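Serine/threonine-protein kinase-like protein ACR4 (Arabidopsis thaliana, PDB 7A0J) acts as a receptor kinase that, with the peptide CLE40, controls formative cell divisions in root meristems, its extracellular beta-propeller domain being the part described here. Local coordinates at residues D226-E231 with V254-F259; H45-G50 with L62-Q67; E93-D98 with L143-E148; K180-A185 with C192-G197; I117-L122 with D137-S142. One frame throughout, in Å; residues are numbered along the deposited sequence.

Contact 1: residues D226-E231 with V254-F259; sequences DLPPKE and VCWGFF
P228 and P229 lie over one face of the W256 indole and cover both of its rings, a compact example of how consecutive prolines can pave an aromatic surface. P228 CA sits 3.6 Å from the centroid of the five-membered ring, only 5° off the ring normal, and P229 CD takes the equivalent place above the six-membered ring at 3.5 Å; both are CH-pi contacts. The indole is presented flat to them because CG stands between the backbone N and the carbonyl carbon of W256 (chi1 66°), with the ring turned about square to the CA, CB, CG plane (chi2 94°). Further apolar packing extends the cover: P229 CG reaches V254 CG1 at 4.0 Å, and the CB atoms of D226 and W256 lie 3.7 Å apart. The single polar link is backbone to backbone, D226 N donating to G257 O over 3.1 Å. Strand 253-257 is an outermost strand of its antiparallel sheet, next to strand 242-247, where A243 touches the indole; C204 and V202 of strand 202-206 border W256 and the prolines, so the loop bridges the edges of two neighbouring sheets.

Contact 2: residues H45-G50 with L62-Q67; sequences HLQFIG and LMLSHQ
M63 and L62 bury the most surface here, with Q47 close behind, and together they illustrate how a turn can be packed against the start of a strand by one bond and a few well-placed carbons. M63 N donates to Q47 O over 3.0 Å in a nearly straight bond (167° at the hydrogen). The same oxygen accepts a second bond from a water, which in turn accepts from L64 N, so Q47 O is gripped directly and through solvent. The M63 side chain leaves with CG opposite the backbone N (chi1 -171°) and bends at its last torsion, folding the methyl back over the Q47 side chain, where M63 CE lies 3.8 Å from Q47 CB. Nearer the backbone, M63 CG meets I49 CG2 at 3.6 Å, the two chains crossing at about a right angle. L62 uses its CD2 branch: it touches F48 CE2 at 3.6 Å, the leucine lying alongside the phenylalanine and pointing the same way, and L46 CD1 at 4.1 Å. Replacing F48 with an alanine would probably open a gap beside L62 CD2 and deprive W71, whose ring meets that of F48, of its aromatic neighbour. F48 and L62 form an antiparallel non-hydrogen-bonded pair whose side chains diverge at the backbone, yet L62 CD2 still reaches the F48 ring; the H66 imidazole beyond is bonded to E90. Strands 48-53 and 57-62 are joined here as adjacent antiparallel strands of one propeller blade sheet, within repeat 2.

Contact 3: residues E93-D98 with L143-E148; sequences EVSAGD and LSAGSE
L143 opens the contact with its backbone N, which donates to E93 OE1 over 2.8 Å, meeting the carboxylate on its syn side and 25° out of its plane. E93 OE1 is also tied to L143 O, through a water. The other oxygen, OE2, accepts from S142 N. L143 CB also rests 3.6 Å from S95 OG, a hydroxyl bonded to N150. S144 points away, its OG hydrogen-bonded to S3 OG. A145 returns to the interface: its methyl CB lies 3.2 Å from G97 N, tight packing against the backbone. At G146, the carbonyl O sits 3.3 Å from G97 CA; a side chain at G97 would clash with that oxygen. S147 then closes the row, its OG donating to D98 OD2 over 2.8 Å from above the carboxylate plane, while D98 OD1 binds Y11. An alanine at D98 would probably leave the hydroxyls of S147 and Y11 without this shared acceptor. Strands 93-96 and 143-145 run nearly parallel, 13° apart, yet belong to different sheets. Near the propeller's centre, two carboxylates, that of D98 buried, thus do much of the joining, taking up N-H and O-H groups of the facing segment.

Contact 4: residues K180-A185 with C192-G197; sequences KFQKIA and CGILDG
F181 turns its ring across strand 192-195: with CG opposite the carbonyl carbon (chi1 -67°), CD1 reaches G193 at 3.6 Å from its CA, and CE1 meets L195 CD2 at 3.6 Å, the two side chains passing at a slant. The absence of a side chain at G193 is what admits the ring, since a CB there would collide with CD1. L195 brings the same CD2 methyl close to K180 O as well, wedging it between ring and backbone. Q182 takes a different course. Its CG stands between the backbone N and the carbonyl carbon (chi1 62°), and the extended chain runs over the I194 carbonyl, with CG 3.5 Å from I194 O. Q182 and K183 both face I194, a classic beta bulge that shifts the pairing by one residue. Within it, Q182 N donates to I194 O over 3.0 Å and I194 N donates to K183 O. The pair A185 and C192 is joined twice, A185 N to C192 O at 2.8 Å and C192 N to A185 O at 3.1 Å, while D196 N donates to K180 O at the far end. C192 is held further by its disulfide to C204, and K183 NZ reaches L234 O. The hairpin's backbone therefore remains bonded through the irregularity, with F181 packing on L195.

Contact 5: residues I117-L122 with D137-S142; sequences IISSSL and DKQLHS
S119 and Q139 face each other through their polar ends: S119 OG donates to Q139 OE1 over 2.8 Å, lying in the plane of the amide carbonyl and on a lone pair of the oxygen. Two torsions make the meeting possible. S119 holds OG between its backbone N and carbonyl carbon (chi1 69°), and Q139 bends at chi2 (-66°), curling its amide back across S119 instead of stretching outward. Next to this pair, S120 and L140 project to the same side of the sheet as an antiparallel hydrogen-bonded pair. S120 N donates to L140 O over 3.1 Å, and L140 N to S120 O over 2.8 Å. The S120 hydroxyl turns to its own chain, accepting from L122 N over 3.1 Å to form an ST turn, and is also bonded to R105 O. H141 directs CB at I118 O, 3.6 Å away, while its ND1 shares a hydrogen bond with S142 OG. At the other end S121 CB lies 3.3 Å from K138 O, a carbonyl buried by the contact with no polar partner in the model. S121 OG itself is bonded to F136 O. The pairing thus joins the beginnings of two strands from successive blades: strand 120-127 belongs to the sheet with 100-105 and 132-136, and strand 139-145 runs beside strand 150-154, whose A152 and L153 touch L140 and H141.

Overall arrangement
Contacts 2 and 4 each join antiparallel neighbours within one sheet, whereas contacts 3 and 5 link sheets through the shared strand 139-145, and contact 1 lays a connecting loop over an edge strand. Along the chain, contact 5 falls between the two segments of contact 3; contact 2 precedes both, with contacts 4 and 1 following. Contact 3 lies deepest, its centre about 6 Å from the centre of the chain, and touches contact 5 through E93 and contact 4 through S144. Contact 4 in turn meets contact 1, where W256 packs on C192. Contacts 1 and 2 lie on opposite sides of the chain's centre, their own centres about 35 Å apart. Such a series of blade and inter-blade contacts builds the receptor's extracellular propeller.

Contact 1: residues D226-E231 with V254-F259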
# COMPACT_ATOMS: atom_id res chain seq x y z
N ASP A 226 -0.07 -22.29 1.30
CA ASP A 226 -1.54 -22.25 1.05
C ASP A 226 -1.82 -21.61 -0.31
O ASP A 226 -1.19 -20.58 -0.63
CB ASP A 226 -2.28 -21.50 2.16
CG ASP A 226 -2.35 -22.24 3.49
OD1 ASP A 226 -1.94 -23.41 3.54
OD2 ASP A 226 -2.81 -21.62 4.47
N LEU A 227 -2.74 -22.21 -1.08
CA LEU A 227 -3.16 -21.72 -2.43
C LEU A 227 -4.16 -20.59 -2.26
O LEU A 227 -4.93 -20.59 -1.30
CB LEU A 227 -3.77 -22.89 -3.22
CG LEU A 227 -2.79 -23.94 -3.74
CD1 LEU A 227 -2.24 -24.79 -2.61
CD2 LEU A 227 -3.45 -24.81 -4.80
N PRO A 228 -4.19 -19.58 -3.16
CA PRO A 228 -5.13 -18.47 -3.04
C PRO A 228 -6.59 -18.92 -3.14
O PRO A 228 -6.88 -19.95 -3.75
CB PRO A 228 -4.79 -17.54 -4.22
CG PRO A 228 -3.40 -17.97 -4.66
CD PRO A 228 -3.32 -19.45 -4.34
N PRO A 229 -7.55 -18.17 -2.55
CA PRO A 229 -8.96 -18.56 -2.57
C PRO A 229 -9.61 -18.38 -3.95
O PRO A 229 -9.21 -17.49 -4.68
CB PRO A 229 -9.59 -17.62 -1.53
CG PRO A 229 -8.72 -16.39 -1.57
CD PRO A 229 -7.33 -16.90 -1.84
N LYS A 230 -10.61 -19.22 -4.26
CA LYS A 230 -11.36 -19.21 -5.54
C LYS A 230 -12.52 -18.20 -5.46
O LYS A 230 -12.99 -17.77 -6.53
CB LYS A 230 -11.90 -20.62 -5.85
N GLU A 231 -12.94 -17.84 -4.25
CA GLU A 231 -14.11 -16.97 -3.98
C GLU A 231 -13.82 -15.55 -4.46
O GLU A 231 -12.67 -15.11 -4.43
CB GLU A 231 -14.46 -16.95 -2.49
CG GLU A 231 -14.90 -18.30 -1.94
CD GLU A 231 -13.79 -19.25 -1.53
OE1 GLU A 231 -12.69 -18.77 -1.19
OE2 GLU A 231 -14.02 -20.47 -1.56
N VAL A 254 -9.34 -13.87 4.78
CA VAL A 254 -8.64 -15.14 4.43
C VAL A 254 -7.21 -14.79 4.02
O VAL A 254 -7.04 -13.81 3.27
CB VAL A 254 -9.39 -15.93 3.33
CG1 VAL A 254 -9.64 -15.09 2.09
CG2 VAL A 254 -8.67 -17.22 2.97
N CYS A 255 -6.23 -15.54 4.53
CA CYS A 255 -4.78 -15.35 4.24
C CYS A 255 -4.19 -16.65 3.69
O CYS A 255 -4.73 -17.73 4.00
CB CYS A 255 -4.02 -14.92 5.49
SG CYS A 255 -4.64 -13.36 6.20
N TRP A 256 -3.12 -16.53 2.89
CA TRP A 256 -2.42 -17.66 2.23
C TRP A 256 -0.98 -17.25 1.91
O TRP A 256 -0.72 -16.04 1.83
CB TRP A 256 -3.19 -18.08 0.96
CG TRP A 256 -3.21 -17.03 -0.10
CD1 TRP A 256 -2.34 -16.91 -1.15
CD2 TRP A 256 -4.14 -15.94 -0.23
NE1 TRP A 256 -2.66 -15.82 -1.91
CE2 TRP A 256 -3.76 -15.21 -1.38
CE3 TRP A 256 -5.24 -15.51 0.51
CZ2 TRP A 256 -4.45 -14.07 -1.79
CZ3 TRP A 256 -5.93 -14.39 0.10
CH2 TRP A 256 -5.54 -13.68 -1.04
N GLY A 257 -0.09 -18.23 1.73
CA GLY A 257 1.31 -18.02 1.32
C GLY A 257 2.26 -18.97 2.02
O GLY A 257 1.81 -20.05 2.45
N PHE A 258 3.53 -18.57 2.14
CA PHE A 258 4.62 -19.34 2.80
C PHE A 258 4.46 -19.25 4.32
O PHE A 258 4.65 -20.27 5.01
N PHE A 259 4.14 -18.05 4.82
CA PHE A 259 3.91 -17.76 6.26
C PHE A 259 2.53 -18.28 6.68
O PHE A 259 2.40 -19.51 6.84

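Contact 2: residues H45-G50 with L62-Q67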
# COMPACT_ATOMS: atom_id res chain seq x y z
N HIS A 45 -2.71 17.78 12.72
CA HIS A 45 -3.47 18.85 12.01
C HIS A 45 -3.33 18.73 10.48
O HIS A 45 -4.22 19.28 9.79
CB HIS A 45 -3.03 20.23 12.52
CG HIS A 45 -3.13 20.38 14.00
ND1 HIS A 45 -4.29 20.81 14.62
CD2 HIS A 45 -2.24 20.15 14.99
CE1 HIS A 45 -4.10 20.85 15.92
NE2 HIS A 45 -2.85 20.45 16.17
N LEU A 46 -2.29 18.08 9.95
CA LEU A 46 -2.10 17.88 8.49
C LEU A 46 -3.14 16.86 7.99
O LEU A 46 -3.25 15.79 8.61
CB LEU A 46 -0.68 17.39 8.18
CG LEU A 46 0.44 18.41 8.39
CD1 LEU A 46 1.78 17.82 7.95
CD2 LEU A 46 0.17 19.71 7.65
N GLN A 47 -3.85 17.19 6.92
CA GLN A 47 -4.90 16.33 6.30
C GLN A 47 -4.27 15.51 5.17
O GLN A 47 -3.37 16.04 4.48
CB GLN A 47 -6.07 17.18 5.82
CG GLN A 47 -6.84 17.84 6.97
CD GLN A 47 -7.75 18.94 6.50
OE1 GLN A 47 -8.97 18.85 6.62
NE2 GLN A 47 -7.17 19.99 5.95
N PHE A 48 -4.71 14.26 5.02
CA PHE A 48 -4.21 13.28 4.03
C PHE A 48 -5.39 12.66 3.28
O PHE A 48 -6.48 12.53 3.86
CB PHE A 48 -3.37 12.20 4.72
CG PHE A 48 -2.13 12.71 5.40
CD1 PHE A 48 -2.17 13.14 6.72
CD2 PHE A 48 -0.92 12.76 4.72
CE1 PHE A 48 -1.03 13.61 7.35
CE2 PHE A 48 0.22 13.23 5.35
CZ PHE A 48 0.17 13.65 6.66
N ILE A 49 -5.16 12.28 2.02
CA ILE A 49 -6.17 11.58 1.17
C ILE A 49 -5.78 10.10 1.02
O ILE A 49 -6.61 9.32 0.54
CB ILE A 49 -6.36 12.29 -0.19
CG1 ILE A 49 -5.05 12.51 -0.95
CG2 ILE A 49 -7.11 13.60 0.02
CD1 ILE A 49 -5.21 13.31 -2.23
N GLY A 50 -4.57 9.72 1.46
CA GLY A 50 -4.08 8.33 1.41
C GLY A 50 -2.85 8.12 2.26
O GLY A 50 -2.13 9.11 2.52
N LEU A 62 -0.60 14.42 1.05
CA LEU A 62 -1.20 15.63 1.68
C LEU A 62 -2.40 16.10 0.84
O LEU A 62 -2.27 16.15 -0.40
CB LEU A 62 -0.14 16.73 1.79
CG LEU A 62 0.94 16.51 2.84
CD1 LEU A 62 2.09 17.49 2.65
CD2 LEU A 62 0.36 16.64 4.25
N MET A 63 -3.51 16.43 1.50
CA MET A 63 -4.81 16.77 0.85
C MET A 63 -4.69 18.11 0.11
O MET A 63 -5.29 18.22 -0.98
CB MET A 63 -5.92 16.86 1.89
CG MET A 63 -7.31 17.00 1.29
SD MET A 63 -8.60 16.96 2.55
CE MET A 63 -8.44 18.62 3.22
N LEU A 64 -3.96 19.08 0.66
CA LEU A 64 -3.89 20.47 0.13
C LEU A 64 -2.78 20.58 -0.92
O LEU A 64 -3.09 21.00 -2.05
CB LEU A 64 -3.67 21.44 1.29
CG LEU A 64 -4.76 21.45 2.36
CD1 LEU A 64 -4.43 22.44 3.47
CD2 LEU A 64 -6.12 21.77 1.76
N SER A 65 -1.54 20.22 -0.57
CA SER A 65 -0.33 20.40 -1.42
C SER A 65 -0.20 19.25 -2.44
O SER A 65 0.51 19.45 -3.44
CB SER A 65 0.90 20.53 -0.58
OG SER A 65 1.22 19.29 0.05
N HIS A 66 -0.82 18.10 -2.17
CA HIS A 66 -0.78 16.88 -3.02
C HIS A 66 0.67 16.39 -3.15
O HIS A 66 1.02 15.86 -4.23
CB HIS A 66 -1.44 17.14 -4.38
CG HIS A 66 -2.90 17.46 -4.29
ND1 HIS A 66 -3.49 18.45 -5.05
CD2 HIS A 66 -3.88 16.91 -3.55
CE1 HIS A 66 -4.78 18.51 -4.77
NE2 HIS A 66 -5.04 17.57 -3.85
N GLN A 67 1.47 16.54 -2.10
CA GLN A 67 2.88 16.08 -2.04
C GLN A 67 2.99 14.93 -1.04
O GLN A 67 2.23 14.88 -0.07
CB GLN A 67 3.81 17.24 -1.65
CG GLN A 67 3.85 18.35 -2.69
CD GLN A 67 4.94 19.36 -2.43
OE1 GLN A 67 5.33 19.62 -1.30
NE2 GLN A 67 5.43 19.96 -3.51
O HOH W 1 -2.94 18.78 3.78

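Contact 3: residues E93-D98 with L143-E148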
# COMPACT_ATOMS: atom_id res chain seq x y z
N GLU A 93 -0.98 9.61 -6.35
CA GLU A 93 -0.82 8.42 -5.48
C GLU A 93 0.61 8.37 -4.91
O GLU A 93 1.51 8.97 -5.52
CB GLU A 93 -1.07 7.13 -6.27
CG GLU A 93 -2.45 7.05 -6.89
CD GLU A 93 -2.75 5.73 -7.59
OE1 GLU A 93 -2.15 4.71 -7.20
OE2 GLU A 93 -3.57 5.74 -8.52
N VAL A 94 0.77 7.67 -3.79
CA VAL A 94 2.08 7.31 -3.19
C VAL A 94 2.01 5.83 -2.79
O VAL A 94 0.95 5.40 -2.31
CB VAL A 94 2.44 8.21 -1.99
CG1 VAL A 94 2.73 9.64 -2.43
CG2 VAL A 94 1.37 8.19 -0.90
N SER A 95 3.10 5.09 -3.01
CA SER A 95 3.27 3.68 -2.57
C SER A 95 4.65 3.51 -1.94
O SER A 95 5.65 3.88 -2.59
CB SER A 95 3.06 2.72 -3.72
OG SER A 95 4.00 2.97 -4.76
N ALA A 96 4.69 2.98 -0.71
CA ALA A 96 5.92 2.78 0.09
C ALA A 96 6.27 1.29 0.13
O ALA A 96 5.41 0.49 0.54
CB ALA A 96 5.72 3.33 1.48
N GLY A 97 7.48 0.94 -0.31
CA GLY A 97 8.09 -0.38 -0.11
C GLY A 97 8.74 -0.46 1.26
O GLY A 97 8.29 0.26 2.17
N ASP A 98 9.77 -1.31 1.41
CA ASP A 98 10.55 -1.44 2.67
C ASP A 98 11.38 -0.18 2.87
O ASP A 98 11.27 0.43 3.96
CB ASP A 98 11.42 -2.70 2.64
CG ASP A 98 10.64 -4.00 2.65
OD1 ASP A 98 9.43 -3.97 2.97
OD2 ASP A 98 11.24 -5.05 2.35
N LEU A 143 -0.71 2.48 -7.99
CA LEU A 143 0.68 2.19 -7.55
C LEU A 143 0.64 1.21 -6.37
O LEU A 143 -0.23 1.37 -5.50
CB LEU A 143 1.39 3.50 -7.15
CG LEU A 143 2.32 4.11 -8.20
CD1 LEU A 143 1.58 4.39 -9.50
CD2 LEU A 143 2.96 5.38 -7.68
N SER A 144 1.56 0.24 -6.36
CA SER A 144 1.72 -0.76 -5.27
C SER A 144 3.20 -1.16 -5.18
O SER A 144 3.78 -1.53 -6.22
CB SER A 144 0.83 -1.95 -5.48
OG SER A 144 0.50 -2.55 -4.23
N ALA A 145 3.78 -1.07 -3.98
CA ALA A 145 5.23 -1.22 -3.72
C ALA A 145 5.53 -2.60 -3.14
O ALA A 145 4.83 -3.02 -2.20
CB ALA A 145 5.68 -0.12 -2.78
N GLY A 146 6.54 -3.28 -3.70
CA GLY A 146 7.18 -4.47 -3.12
C GLY A 146 8.45 -4.09 -2.37
O GLY A 146 8.68 -2.88 -2.18
N SER A 147 9.24 -5.09 -1.96
CA SER A 147 10.52 -4.89 -1.22
C SER A 147 11.57 -4.25 -2.13
O SER A 147 12.23 -3.30 -1.67
CB SER A 147 11.02 -6.19 -0.63
OG SER A 147 10.16 -6.66 0.39
N GLU A 148 11.71 -4.75 -3.36
CA GLU A 148 12.78 -4.34 -4.31
C GLU A 148 12.19 -4.02 -5.69
O GLU A 148 12.95 -4.06 -6.68
CB GLU A 148 13.83 -5.45 -4.42
CG GLU A 148 14.39 -5.89 -3.08
CD GLU A 148 15.47 -6.96 -3.15
OE1 GLU A 148 16.31 -6.89 -4.07
OE2 GLU A 148 15.46 -7.86 -2.28
O HOH W 2 -1.88 3.39 -4.85

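Contact 4: residues K180-A185 with C192-G197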
# COMPACT_ATOMS: atom_id res chain seq x y z
N LYS A 180 -6.51 -8.76 -17.13
CA LYS A 180 -7.14 -7.46 -16.76
C LYS A 180 -7.42 -7.46 -15.25
O LYS A 180 -8.04 -8.43 -14.77
CB LYS A 180 -8.43 -7.26 -17.56
CG LYS A 180 -8.26 -7.29 -19.08
CD LYS A 180 -7.51 -6.10 -19.63
CE LYS A 180 -7.11 -6.25 -21.08
NZ LYS A 180 -5.69 -6.64 -21.23
N PHE A 181 -6.98 -6.41 -14.55
CA PHE A 181 -7.06 -6.26 -13.07
C PHE A 181 -7.83 -4.98 -12.74
O PHE A 181 -7.65 -3.96 -13.44
CB PHE A 181 -5.65 -6.24 -12.48
CG PHE A 181 -4.91 -7.55 -12.60
CD1 PHE A 181 -5.29 -8.65 -11.85
CD2 PHE A 181 -3.88 -7.69 -13.51
CE1 PHE A 181 -4.62 -9.86 -11.97
CE2 PHE A 181 -3.21 -8.90 -13.64
CZ PHE A 181 -3.58 -9.98 -12.87
N GLN A 182 -8.67 -5.03 -11.70
CA GLN A 182 -9.39 -3.85 -11.13
C GLN A 182 -8.65 -3.37 -9.87
O GLN A 182 -8.81 -2.18 -9.52
CB GLN A 182 -10.86 -4.17 -10.85
CG GLN A 182 -11.09 -5.29 -9.83
CD GLN A 182 -12.55 -5.63 -9.71
OE1 GLN A 182 -12.98 -6.74 -10.03
NE2 GLN A 182 -13.34 -4.67 -9.27
N LYS A 183 -7.87 -4.24 -9.23
CA LYS A 183 -7.03 -3.91 -8.04
C LYS A 183 -5.78 -4.80 -8.03
O LYS A 183 -5.87 -5.96 -8.49
CB LYS A 183 -7.84 -4.08 -6.75
CG LYS A 183 -9.03 -3.14 -6.61
CD LYS A 183 -9.65 -3.13 -5.24
CE LYS A 183 -10.78 -2.13 -5.11
NZ LYS A 183 -11.53 -2.31 -3.85
N ILE A 184 -4.65 -4.27 -7.55
CA ILE A 184 -3.40 -5.03 -7.28
C ILE A 184 -2.90 -4.69 -5.87
O ILE A 184 -3.20 -3.59 -5.37
CB ILE A 184 -2.32 -4.76 -8.35
CG1 ILE A 184 -1.99 -3.27 -8.49
CG2 ILE A 184 -2.72 -5.38 -9.68
CD1 ILE A 184 -0.63 -3.01 -9.09
N ALA A 185 -2.17 -5.63 -5.25
CA ALA A 185 -1.50 -5.47 -3.95
C ALA A 185 -0.14 -6.17 -4.00
O ALA A 185 -0.11 -7.41 -3.94
CB ALA A 185 -2.36 -6.02 -2.84
N CYS A 192 -0.39 -9.83 -5.83
CA CYS A 192 -1.75 -10.40 -6.01
C CYS A 192 -2.63 -9.34 -6.66
O CYS A 192 -2.55 -8.17 -6.25
CB CYS A 192 -2.35 -10.88 -4.69
SG CYS A 192 -1.51 -12.33 -4.00
N GLY A 193 -3.43 -9.74 -7.66
CA GLY A 193 -4.36 -8.86 -8.38
C GLY A 193 -5.75 -9.45 -8.41
O GLY A 193 -5.88 -10.66 -8.67
N ILE A 194 -6.77 -8.64 -8.12
CA ILE A 194 -8.20 -8.99 -8.31
C ILE A 194 -8.54 -8.75 -9.78
O ILE A 194 -8.48 -7.58 -10.21
CB ILE A 194 -9.11 -8.20 -7.34
CG1 ILE A 194 -8.73 -8.45 -5.88
CG2 ILE A 194 -10.58 -8.51 -7.60
CD1 ILE A 194 -9.44 -7.56 -4.89
N LEU A 195 -8.81 -9.82 -10.53
CA LEU A 195 -9.14 -9.75 -11.98
C LEU A 195 -10.37 -8.86 -12.18
O LEU A 195 -11.25 -8.86 -11.30
CB LEU A 195 -9.40 -11.16 -12.52
CG LEU A 195 -8.18 -12.07 -12.64
CD1 LEU A 195 -8.59 -13.52 -12.84
CD2 LEU A 195 -7.26 -11.61 -13.76
N ASP A 196 -10.41 -8.12 -13.29
CA ASP A 196 -11.55 -7.26 -13.69
C ASP A 196 -12.77 -8.15 -13.94
O ASP A 196 -12.57 -9.30 -14.38
CB ASP A 196 -11.21 -6.41 -14.92
CG ASP A 196 -12.19 -5.27 -15.18
OD1 ASP A 196 -12.61 -4.63 -14.20
OD2 ASP A 196 -12.51 -5.04 -16.36
N GLY A 197 -13.98 -7.65 -13.65
CA GLY A 197 -15.26 -8.34 -13.91
C GLY A 197 -15.97 -8.74 -12.63
O GLY A 197 -15.40 -8.54 -11.54

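Contact 5: residues I117-L122 with D137-S142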
# COMPACT_ATOMS: atom_id res chain seq x y z
N ILE A 117 -8.23 13.69 -13.72
CA ILE A 117 -6.78 13.34 -13.66
C ILE A 117 -6.58 12.22 -12.63
O ILE A 117 -6.28 12.54 -11.46
CB ILE A 117 -5.93 14.58 -13.33
N ILE A 118 -6.75 10.96 -13.06
CA ILE A 118 -6.60 9.74 -12.21
C ILE A 118 -5.31 9.00 -12.61
O ILE A 118 -4.82 8.21 -11.78
CB ILE A 118 -7.85 8.83 -12.35
CG1 ILE A 118 -9.11 9.53 -11.82
CG2 ILE A 118 -7.63 7.49 -11.67
CD1 ILE A 118 -10.40 8.93 -12.32
N SER A 119 -4.78 9.25 -13.81
CA SER A 119 -3.61 8.53 -14.38
C SER A 119 -2.46 9.50 -14.67
O SER A 119 -2.68 10.72 -14.63
CB SER A 119 -4.01 7.77 -15.63
OG SER A 119 -4.32 8.66 -16.69
N SER A 120 -1.28 8.94 -14.95
CA SER A 120 -0.04 9.67 -15.36
C SER A 120 1.00 8.67 -15.88
O SER A 120 0.90 7.47 -15.56
CB SER A 120 0.51 10.48 -14.21
OG SER A 120 1.76 11.07 -14.57
N SER A 121 1.97 9.18 -16.65
CA SER A 121 3.12 8.43 -17.21
C SER A 121 4.42 8.82 -16.49
O SER A 121 5.49 8.31 -16.88
CB SER A 121 3.21 8.66 -18.70
OG SER A 121 4.24 9.59 -19.01
N LEU A 122 4.32 9.67 -15.46
CA LEU A 122 5.46 10.24 -14.70
C LEU A 122 5.43 9.68 -13.27
O LEU A 122 4.45 9.95 -12.54
CB LEU A 122 5.34 11.77 -14.70
CG LEU A 122 5.13 12.43 -16.06
CD1 LEU A 122 4.81 13.90 -15.90
CD2 LEU A 122 6.36 12.24 -16.95
N ASP A 137 5.63 5.07 -21.15
CA ASP A 137 4.94 5.32 -22.45
C ASP A 137 3.44 5.00 -22.34
O ASP A 137 2.77 5.00 -23.39
CB ASP A 137 5.60 4.51 -23.58
CG ASP A 137 5.69 3.02 -23.33
OD1 ASP A 137 5.00 2.53 -22.40
OD2 ASP A 137 6.45 2.34 -24.05
N LYS A 138 2.94 4.75 -21.12
CA LYS A 138 1.52 4.43 -20.84
C LYS A 138 1.01 5.29 -19.67
O LYS A 138 1.84 5.69 -18.83
CB LYS A 138 1.35 2.95 -20.48
CG LYS A 138 1.56 1.96 -21.62
CD LYS A 138 1.14 0.55 -21.28
CE LYS A 138 1.84 -0.02 -20.06
NZ LYS A 138 3.31 -0.00 -20.20
N GLN A 139 -0.30 5.52 -19.62
CA GLN A 139 -1.01 6.10 -18.45
C GLN A 139 -1.14 5.02 -17.38
O GLN A 139 -1.62 3.92 -17.71
CB GLN A 139 -2.38 6.65 -18.88
CG GLN A 139 -2.29 7.84 -19.83
CD GLN A 139 -1.69 9.06 -19.17
OE1 GLN A 139 -2.03 9.41 -18.04
NE2 GLN A 139 -0.79 9.71 -19.88
N LEU A 140 -0.70 5.31 -16.15
CA LEU A 140 -0.67 4.34 -15.01
C LEU A 140 -1.51 4.88 -13.85
O LEU A 140 -1.62 6.11 -13.71
CB LEU A 140 0.78 4.13 -14.57
CG LEU A 140 1.73 3.58 -15.63
CD1 LEU A 140 3.17 3.60 -15.13
CD2 LEU A 140 1.34 2.16 -16.04
N HIS A 141 -2.07 3.97 -13.04
CA HIS A 141 -2.71 4.25 -11.73
C HIS A 141 -2.52 3.03 -10.82
O HIS A 141 -1.88 2.06 -11.26
CB HIS A 141 -4.19 4.63 -11.93
CG HIS A 141 -5.03 3.52 -12.47
ND1 HIS A 141 -5.78 2.69 -11.66
CD2 HIS A 141 -5.25 3.11 -13.74
CE1 HIS A 141 -6.42 1.82 -12.41
NE2 HIS A 141 -6.11 2.05 -13.69
N SER A 142 -3.06 3.10 -9.60
CA SER A 142 -3.04 2.00 -8.59
C SER A 142 -1.60 1.54 -8.33
O SER A 142 -1.33 0.33 -8.45
CB SER A 142 -3.92 0.86 -9.03
OG SER A 142 -5.25 1.31 -9.27